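Local coordinates for protein L544 (Acanthamoeba polyphaga mimivirus, PDB 4AMQ) that probably acts as a metal-dependent nucleotidyl transferase of the mimivirus particle, with a nucleotidyltransferase domain joined to a helical domain, at residues Arg22-Tyr33 and Lys204-Phe212. Numbering follows the deposited sequence.
Sequences RMLIFTYKLERY and KIEYYPIGF
Leu24 packs on Ile210 and, more loosely, on Ile205, which also meets Leu30 and Tyr33, in a mainly apolar contact where the N-terminal segment and the start of helix 28-42 meet a beta hairpin of the nucleotidyltransferase domain. The hairpin joins antiparallel strands 196-204 and 209-217 of the mixed central sheet, and residues 205-208 form its connection. Leucine suits this place through the methyl fork at CG: the CB bond points at the hairpin, and CG anti to N (chi1 -176°) carries the fork on to Ile210. There its CD2 meets Ile210 CD1 tip to tip at 3.5 Å, tighter than usual for two carbons. The side chain of Ile210 is about 9 Å from a bound manganese ion, near Asp66 and Asp68, which bind manganese, without touching them. Nearer the helix, Ile205 crosses Leu30 at about a right angle, its CG2 methyl 3.6 Å from Leu30 CD1, while the Tyr33 ring lies obliquely to the same methyl and its hydroxyl bonds to Gln98. Thr27, at the N-cap, suits the helix start because its OG1 accepts from Leu30 N, a bond that helps hold the first turn.

No direct hydrogen bond joins the two segments; two waters bridge them. One donates to Met23 O and, weakly, to Glu206 OE1; the other accepts from Leu24 N at 2.6 Å and is also bonded to Tyr208 OH. Beyond them Arg22, bent at chi2 and chi3, lays its aliphatic part across Tyr207, with CD 3.6 Å from the ring centroid in a CH-pi contact and the guanidinium plane turned 25° from the ring.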
loop_
_atom_site.group_PDB
_atom_site.type_symbol
_atom_site.label_atom_id
_atom_site.label_comp_id
_atom_site.label_asym_id
_atom_site.label_seq_id
_atom_site.Cartn_x
_atom_site.Cartn_y
_atom_site.Cartn_z
ATOM N N ARG A 22 6.721 22.601 2.942
ATOM C CA ARG A 22 6.590 21.973 1.632
ATOM C C ARG A 22 6.150 20.518 1.761
ATOM O O ARG A 22 5.075 20.141 1.296
ATOM C CB ARG A 22 7.908 22.057 0.861
ATOM C CG ARG A 22 7.864 21.406 -0.511
ATOM C CD ARG A 22 6.749 21.991 -1.364
ATOM N NE ARG A 22 6.886 23.436 -1.527
ATOM C CZ ARG A 22 7.575 24.014 -2.505
ATOM N NH1 ARG A 22 8.194 23.270 -3.412
ATOM N NH2 ARG A 22 7.646 25.337 -2.577
ATOM N N MET A 23 6.991 19.709 2.397
ATOM C CA MET A 23 6.690 18.298 2.614
ATOM C C MET A 23 5.307 18.100 3.223
ATOM O O MET A 23 4.771 18.999 3.869
ATOM C CB MET A 23 7.740 17.664 3.526
ATOM C CG MET A 23 9.140 17.657 2.953
ATOM S SD MET A 23 10.286 16.772 4.023
ATOM C CE MET A 23 10.162 17.750 5.518
ATOM N N LEU A 24 4.735 16.917 3.015
ATOM C CA LEU A 24 3.454 16.575 3.619
ATOM C C LEU A 24 3.653 16.081 5.048
ATOM O O LEU A 24 3.951 14.908 5.278
ATOM C CB LEU A 24 2.725 15.512 2.796
ATOM C CG LEU A 24 1.324 15.170 3.313
ATOM C CD1 LEU A 24 0.400 16.365 3.161
ATOM C CD2 LEU A 24 0.753 13.959 2.597
ATOM N N ILE A 25 3.494 16.990 6.003
ATOM C CA ILE A 25 3.665 16.669 7.414
ATOM C C ILE A 25 2.316 16.770 8.111
ATOM O O ILE A 25 1.443 17.521 7.679
ATOM C CB ILE A 25 4.657 17.638 8.086
ATOM C CG1 ILE A 25 5.972 17.693 7.303
ATOM C CG2 ILE A 25 4.913 17.235 9.529
ATOM C CD1 ILE A 25 6.757 16.403 7.330
ATOM N N PHE A 26 2.131 16.015 9.186
ATOM C CA PHE A 26 0.867 16.074 9.901
ATOM C C PHE A 26 0.686 17.410 10.622
ATOM O O PHE A 26 1.598 17.903 11.289
ATOM C CB PHE A 26 0.730 14.917 10.892
ATOM C CG PHE A 26 -0.625 14.839 11.532
ATOM C CD1 PHE A 26 -0.941 15.643 12.614
ATOM C CD2 PHE A 26 -1.593 13.985 11.034
ATOM C CE1 PHE A 26 -2.190 15.584 13.195
ATOM C CE2 PHE A 26 -2.844 13.920 11.614
ATOM C CZ PHE A 26 -3.142 14.722 12.693
ATOM N N THR A 27 -0.494 17.999 10.450
ATOM C CA THR A 27 -0.937 19.141 11.245
ATOM C C THR A 27 -2.439 18.998 11.444
ATOM O O THR A 27 -3.092 18.246 10.718
ATOM C CB THR A 27 -0.651 20.498 10.563
ATOM O OG1 THR A 27 -1.375 20.584 9.330
ATOM C CG2 THR A 27 0.836 20.676 10.300
ATOM N N TYR A 28 -2.991 19.707 12.422
ATOM C CA TYR A 28 -4.426 19.632 12.665
ATOM C C TYR A 28 -5.212 20.381 11.595
ATOM O O TYR A 28 -6.377 20.074 11.339
ATOM C CB TYR A 28 -4.773 20.121 14.072
ATOM C CG TYR A 28 -4.369 19.136 15.137
ATOM C CD1 TYR A 28 -5.142 18.018 15.394
ATOM C CD2 TYR A 28 -3.208 19.310 15.871
ATOM C CE1 TYR A 28 -4.779 17.106 16.353
ATOM C CE2 TYR A 28 -2.837 18.401 16.838
ATOM C CZ TYR A 28 -3.628 17.298 17.074
ATOM O OH TYR A 28 -3.271 16.379 18.036
ATOM N N LYS A 29 -4.565 21.356 10.964
ATOM C CA LYS A 29 -5.150 22.036 9.816
ATOM C C LYS A 29 -5.350 21.031 8.687
ATOM O O LYS A 29 -6.379 21.028 8.011
ATOM C CB LYS A 29 -4.245 23.180 9.354
ATOM C CG LYS A 29 -4.722 23.885 8.097
ATOM C CD LYS A 29 -3.755 24.978 7.669
ATOM C CE LYS A 29 -4.225 25.658 6.396
ATOM N NZ LYS A 29 -5.536 26.342 6.582
ATOM N N LEU A 30 -4.358 20.168 8.497
ATOM C CA LEU A 30 -4.425 19.134 7.473
ATOM C C LEU A 30 -5.468 18.068 7.812
ATOM O O LEU A 30 -6.265 17.683 6.957
ATOM C CB LEU A 30 -3.051 18.492 7.272
ATOM C CG LEU A 30 -2.948 17.478 6.134
ATOM C CD1 LEU A 30 -3.419 18.095 4.828
ATOM C CD2 LEU A 30 -1.523 16.970 6.006
ATOM N N GLU A 31 -5.463 17.596 9.059
ATOM C CA GLU A 31 -6.443 16.606 9.505
ATOM C C GLU A 31 -7.868 17.111 9.300
ATOM O O GLU A 31 -8.731 16.387 8.801
ATOM C CB GLU A 31 -6.227 16.241 10.979
ATOM C CG GLU A 31 -7.147 15.123 11.476
ATOM C CD GLU A 31 -7.013 14.845 12.967
ATOM O OE1 GLU A 31 -5.912 15.037 13.524
ATOM O OE2 GLU A 31 -8.018 14.436 13.586
ATOM N N ARG A 32 -8.109 18.360 9.686
ATOM C CA ARG A 32 -9.428 18.962 9.536
ATOM C C ARG A 32 -9.807 19.047 8.059
ATOM O O ARG A 32 -10.944 18.762 7.684
ATOM C CB ARG A 32 -9.464 20.353 10.178
ATOM C CG ARG A 32 -10.861 20.856 10.523
ATOM C CD ARG A 32 -11.269 20.472 11.943
ATOM N NE ARG A 32 -11.621 19.059 12.075
ATOM C CZ ARG A 32 -12.867 18.594 12.042
ATOM N NH1 ARG A 32 -13.885 19.430 11.879
ATOM N NH2 ARG A 32 -13.096 17.294 12.172
ATOM N N TYR A 33 -8.850 19.439 7.222
ATOM C CA TYR A 33 -9.080 19.488 5.783
ATOM C C TYR A 33 -9.469 18.112 5.255
ATOM O O TYR A 33 -10.401 17.984 4.463
ATOM C CB TYR A 33 -7.842 20.001 5.048
ATOM C CG TYR A 33 -7.969 19.946 3.541
ATOM C CD1 TYR A 33 -8.685 20.914 2.849
ATOM C CD2 TYR A 33 -7.370 18.927 2.810
ATOM C CE1 TYR A 33 -8.804 20.868 1.470
ATOM C CE2 TYR A 33 -7.484 18.871 1.434
ATOM C CZ TYR A 33 -8.202 19.844 0.768
ATOM O OH TYR A 33 -8.316 19.792 -0.604
ATOM N N LYS A 204 -5.029 13.689 -4.423
ATOM C CA LYS A 204 -4.050 14.757 -4.423
ATOM C C LYS A 204 -4.394 15.729 -3.307
ATOM O O LYS A 204 -5.288 16.561 -3.448
ATOM C CB LYS A 204 -4.027 15.475 -5.767
ATOM C CG LYS A 204 -2.844 16.404 -5.913
ATOM C CD LYS A 204 -2.989 17.320 -7.109
ATOM C CE LYS A 204 -1.814 18.282 -7.188
ATOM N NZ LYS A 204 -1.986 19.280 -8.278
ATOM N N ILE A 205 -3.694 15.610 -2.187
ATOM C CA ILE A 205 -3.951 16.486 -1.051
ATOM C C ILE A 205 -3.298 17.844 -1.281
ATOM O O ILE A 205 -3.969 18.877 -1.239
ATOM C CB ILE A 205 -3.456 15.872 0.268
ATOM C CG1 ILE A 205 -4.232 14.592 0.575
ATOM C CG2 ILE A 205 -3.609 16.867 1.404
ATOM C CD1 ILE A 205 -3.798 13.911 1.855
ATOM N N GLU A 206 -1.991 17.836 -1.530
ATOM C CA GLU A 206 -1.279 19.061 -1.884
ATOM C C GLU A 206 -0.489 18.906 -3.185
ATOM O O GLU A 206 -1.037 19.093 -4.267
ATOM C CB GLU A 206 -0.363 19.514 -0.744
ATOM C CG GLU A 206 -1.111 20.074 0.455
ATOM C CD GLU A 206 -0.188 20.449 1.596
ATOM O OE1 GLU A 206 1.046 20.365 1.415
ATOM O OE2 GLU A 206 -0.695 20.825 2.674
ATOM N N TYR A 207 0.789 18.552 -3.073
ATOM C CA TYR A 207 1.676 18.474 -4.233
ATOM C C TYR A 207 1.651 17.131 -4.971
ATOM O O TYR A 207 2.109 17.044 -6.111
ATOM C CB TYR A 207 3.116 18.795 -3.824
ATOM C CG TYR A 207 3.328 20.210 -3.339
ATOM C CD1 TYR A 207 3.110 20.549 -2.012
ATOM C CD2 TYR A 207 3.756 21.208 -4.208
ATOM C CE1 TYR A 207 3.306 21.841 -1.560
ATOM C CE2 TYR A 207 3.956 22.503 -3.767
ATOM C CZ TYR A 207 3.729 22.813 -2.442
ATOM O OH TYR A 207 3.924 24.099 -1.993
ATOM N N TYR A 208 1.132 16.088 -4.327
ATOM C CA TYR A 208 1.124 14.754 -4.932
ATOM C C TYR A 208 0.066 13.836 -4.298
ATOM O O TYR A 208 -0.463 14.142 -3.230
ATOM C CB TYR A 208 2.525 14.130 -4.850
ATOM C CG TYR A 208 3.041 13.959 -3.436
ATOM C CD1 TYR A 208 2.618 12.892 -2.647
ATOM C CD2 TYR A 208 3.956 14.856 -2.890
ATOM C CE1 TYR A 208 3.085 12.725 -1.356
ATOM C CE2 TYR A 208 4.432 14.696 -1.596
ATOM C CZ TYR A 208 3.988 13.627 -0.834
ATOM O OH TYR A 208 4.446 13.451 0.454
ATOM N N PRO A 209 -0.249 12.709 -4.963
ATOM C CA PRO A 209 -1.309 11.783 -4.529
ATOM C C PRO A 209 -0.987 11.022 -3.246
ATOM O O PRO A 209 0.160 10.655 -3.005
ATOM C CB PRO A 209 -1.413 10.792 -5.695
ATOM C CG PRO A 209 -0.744 11.464 -6.847
ATOM C CD PRO A 209 0.328 12.307 -6.254
ATOM N N ILE A 210 -2.019 10.783 -2.445
ATOM C CA ILE A 210 -1.912 10.037 -1.197
ATOM C C ILE A 210 -2.961 8.928 -1.197
ATOM O O ILE A 210 -4.098 9.142 -1.608
ATOM C CB ILE A 210 -2.137 10.961 0.018
ATOM C CG1 ILE A 210 -1.061 12.042 0.058
ATOM C CG2 ILE A 210 -2.128 10.173 1.312
ATOM C CD1 ILE A 210 0.338 11.487 0.195
ATOM N N GLY A 211 -2.572 7.740 -0.755
ATOM C CA GLY A 211 -3.485 6.615 -0.729
ATOM C C GLY A 211 -4.513 6.728 0.383
ATOM O O GLY A 211 -4.182 7.041 1.522
ATOM N N PHE A 212 -5.772 6.496 0.033
ATOM C CA PHE A 212 -6.844 6.381 1.009
ATOM C C PHE A 212 -7.483 5.013 0.818
ATOM O O PHE A 212 -8.098 4.752 -0.217
ATOM C CB PHE A 212 -7.897 7.477 0.802
ATOM C CG PHE A 212 -7.495 8.826 1.339
ATOM C CD1 PHE A 212 -6.522 9.581 0.707
ATOM C CD2 PHE A 212 -8.093 9.337 2.480
ATOM C CE1 PHE A 212 -6.154 10.823 1.205
ATOM C CE2 PHE A 212 -7.730 10.579 2.980
ATOM C CZ PHE A 212 -6.760 11.322 2.341
HETATM O O HOH W 1 2.288 19.800 4.444
HETATM O O HOH W 2 6.532 15.212 2.096
#